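PDB 6EUA: angiopoietin-related protein 3, which raises plasma triglycerides by inhibiting lipoprotein lipase and, through the fibrinogen-like domain seen here, mediates endothelial cell adhesion. Local coordinates for residues F159-E163 and D173-E177. Residues are numbered along the deposited sequence; the frame is centred on the assembly and turned at random.
Sequences FNCPE and DECGE
C175 and C161 are joined by a disulfide, SG to SG 2.0 Å, which ties two irregular segments that run side by side in nearly the same direction, their end-to-end lines 3° apart. The S–S torsion is -89°, close to the relaxed right angle for such a bridge. In both cysteines CB already points toward the other segment, and SG, anti to the carbonyl carbon, continues across to its mate; the CA atoms of C161 and C175 are 5.4 Å apart. The sulfur of C175 also meets the ring of F159, which offers its edge: CE2 lies 3.5 Å from C175 SG, and the sulfur sits near the ring plane, 82° off the normal. On another flank of this sulfur, P162 adds a looser touch through CD.

Farther along, E163 lays its aliphatic part on the second segment. Its CB rests 3.6 Å from the carbonyl O of G176, and its CG meets E177 CG at 3.5 Å, the two side chains crossing at a slant. Beyond them E163 OE1 and E177 OE1 come to 4.5 Å, like charges whose mutual cost is probably eased by the salt bridge from E177 OE2 to K202. An alanine at E163 would keep the CB contact with G176 but would probably leave E177 CG without its methylene neighbour. C161 and E163 also touch W171 of strand 169-171, which lies in the chain between the two halves of the bridge. The disulfide, in a contact at the domain surface, closes a short loop, with thirteen residues between its cysteines, in the C-terminal part of the fibrinogen-like domain, a cross-link characteristic of the fibrinogen C-terminal fold.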
loop_
_atom_site.group_PDB
_atom_site.type_symbol
_atom_site.label_atom_id
_atom_site.label_comp_id
_atom_site.label_asym_id
_atom_site.label_seq_id
_atom_site.Cartn_x
_atom_site.Cartn_y
_atom_site.Cartn_z
ATOM N N PHE A 159 31.403 -20.513 -14.911
ATOM C CA PHE A 159 31.538 -19.424 -15.876
ATOM C C PHE A 159 30.602 -18.291 -15.525
ATOM O O PHE A 159 29.390 -18.484 -15.434
ATOM C CB PHE A 159 31.248 -19.902 -17.302
ATOM C CG PHE A 159 31.284 -18.798 -18.342
ATOM C CD1 PHE A 159 32.494 -18.280 -18.788
ATOM C CD2 PHE A 159 30.108 -18.290 -18.884
ATOM C CE1 PHE A 159 32.529 -17.272 -19.748
ATOM C CE2 PHE A 159 30.138 -17.282 -19.843
ATOM C CZ PHE A 159 31.349 -16.774 -20.274
ATOM N N ASN A 160 31.162 -17.101 -15.341
ATOM C CA ASN A 160 30.373 -15.939 -14.958
ATOM C C ASN A 160 29.833 -15.256 -16.212
ATOM O O ASN A 160 30.601 -14.890 -17.109
ATOM C CB ASN A 160 31.215 -14.981 -14.112
ATOM C CG ASN A 160 31.495 -15.531 -12.712
ATOM O OD1 ASN A 160 30.792 -16.423 -12.232
ATOM N ND2 ASN A 160 32.524 -14.997 -12.055
ATOM N N CYS A 161 28.497 -15.108 -16.276
ATOM C CA CYS A 161 27.765 -14.533 -17.406
ATOM C C CYS A 161 27.944 -13.017 -17.455
ATOM O O CYS A 161 27.713 -12.332 -16.452
ATOM C CB CYS A 161 26.280 -14.854 -17.309
ATOM S SG CYS A 161 25.883 -16.559 -17.641
ATOM N N PRO A 162 28.292 -12.474 -18.624
ATOM C CA PRO A 162 28.442 -11.013 -18.752
ATOM C C PRO A 162 27.239 -10.224 -18.263
ATOM O O PRO A 162 27.411 -9.109 -17.754
ATOM C CB PRO A 162 28.664 -10.818 -20.260
ATOM C CG PRO A 162 29.185 -12.138 -20.749
ATOM C CD PRO A 162 28.514 -13.175 -19.901
ATOM N N GLU A 163 26.026 -10.762 -18.396
ATOM C CA GLU A 163 24.829 -10.045 -17.967
ATOM C C GLU A 163 24.522 -10.225 -16.482
ATOM O O GLU A 163 23.603 -9.574 -15.971
ATOM C CB GLU A 163 23.628 -10.485 -18.806
ATOM C CG GLU A 163 23.291 -9.533 -19.950
ATOM C CD GLU A 163 22.999 -8.116 -19.474
ATOM O OE1 GLU A 163 23.536 -7.161 -20.079
ATOM O OE2 GLU A 163 22.235 -7.959 -18.492
ATOM N N ASP A 173 25.612 -21.829 -18.376
ATOM C CA ASP A 173 26.659 -21.467 -19.334
ATOM C C ASP A 173 26.125 -20.736 -20.561
ATOM O O ASP A 173 26.852 -19.948 -21.174
ATOM C CB ASP A 173 27.416 -22.719 -19.796
ATOM C CG ASP A 173 27.584 -23.750 -18.698
ATOM O OD1 ASP A 173 27.256 -24.934 -18.932
ATOM O OD2 ASP A 173 28.046 -23.381 -17.601
ATOM N N GLU A 174 24.874 -21.010 -20.955
ATOM C CA GLU A 174 24.276 -20.330 -22.100
ATOM C C GLU A 174 24.016 -18.851 -21.832
ATOM O O GLU A 174 23.921 -18.073 -22.786
ATOM C CB GLU A 174 22.973 -21.016 -22.507
ATOM C CG GLU A 174 23.142 -22.469 -22.912
ATOM C CD GLU A 174 21.822 -23.140 -23.266
ATOM O OE1 GLU A 174 20.779 -22.448 -23.298
ATOM O OE2 GLU A 174 21.829 -24.367 -23.502
ATOM N N CYS A 175 23.885 -18.451 -20.565
ATOM C CA CYS A 175 23.882 -17.038 -20.178
ATOM C C CYS A 175 22.648 -16.377 -20.778
ATOM O O CYS A 175 21.527 -16.842 -20.503
ATOM C CB CYS A 175 25.228 -16.413 -20.575
ATOM S SG CYS A 175 26.635 -16.880 -19.507
ATOM N N GLY A 176 22.786 -15.320 -21.564
ATOM C CA GLY A 176 21.672 -14.653 -22.197
ATOM C C GLY A 176 21.333 -13.334 -21.521
ATOM O O GLY A 176 21.684 -13.074 -20.365
ATOM N N GLU A 177 20.613 -12.495 -22.266
ATOM C CA GLU A 177 20.058 -11.244 -21.748
ATOM C C GLU A 177 18.661 -11.549 -21.221
ATOM O O GLU A 177 17.661 -11.448 -21.941
ATOM C CB GLU A 177 20.038 -10.168 -22.829
ATOM C CG GLU A 177 21.259 -9.261 -22.841
ATOM C CD GLU A 177 21.442 -8.539 -24.165
ATOM O OE1 GLU A 177 21.601 -7.300 -24.145
ATOM O OE2 GLU A 177 21.436 -9.207 -25.225
#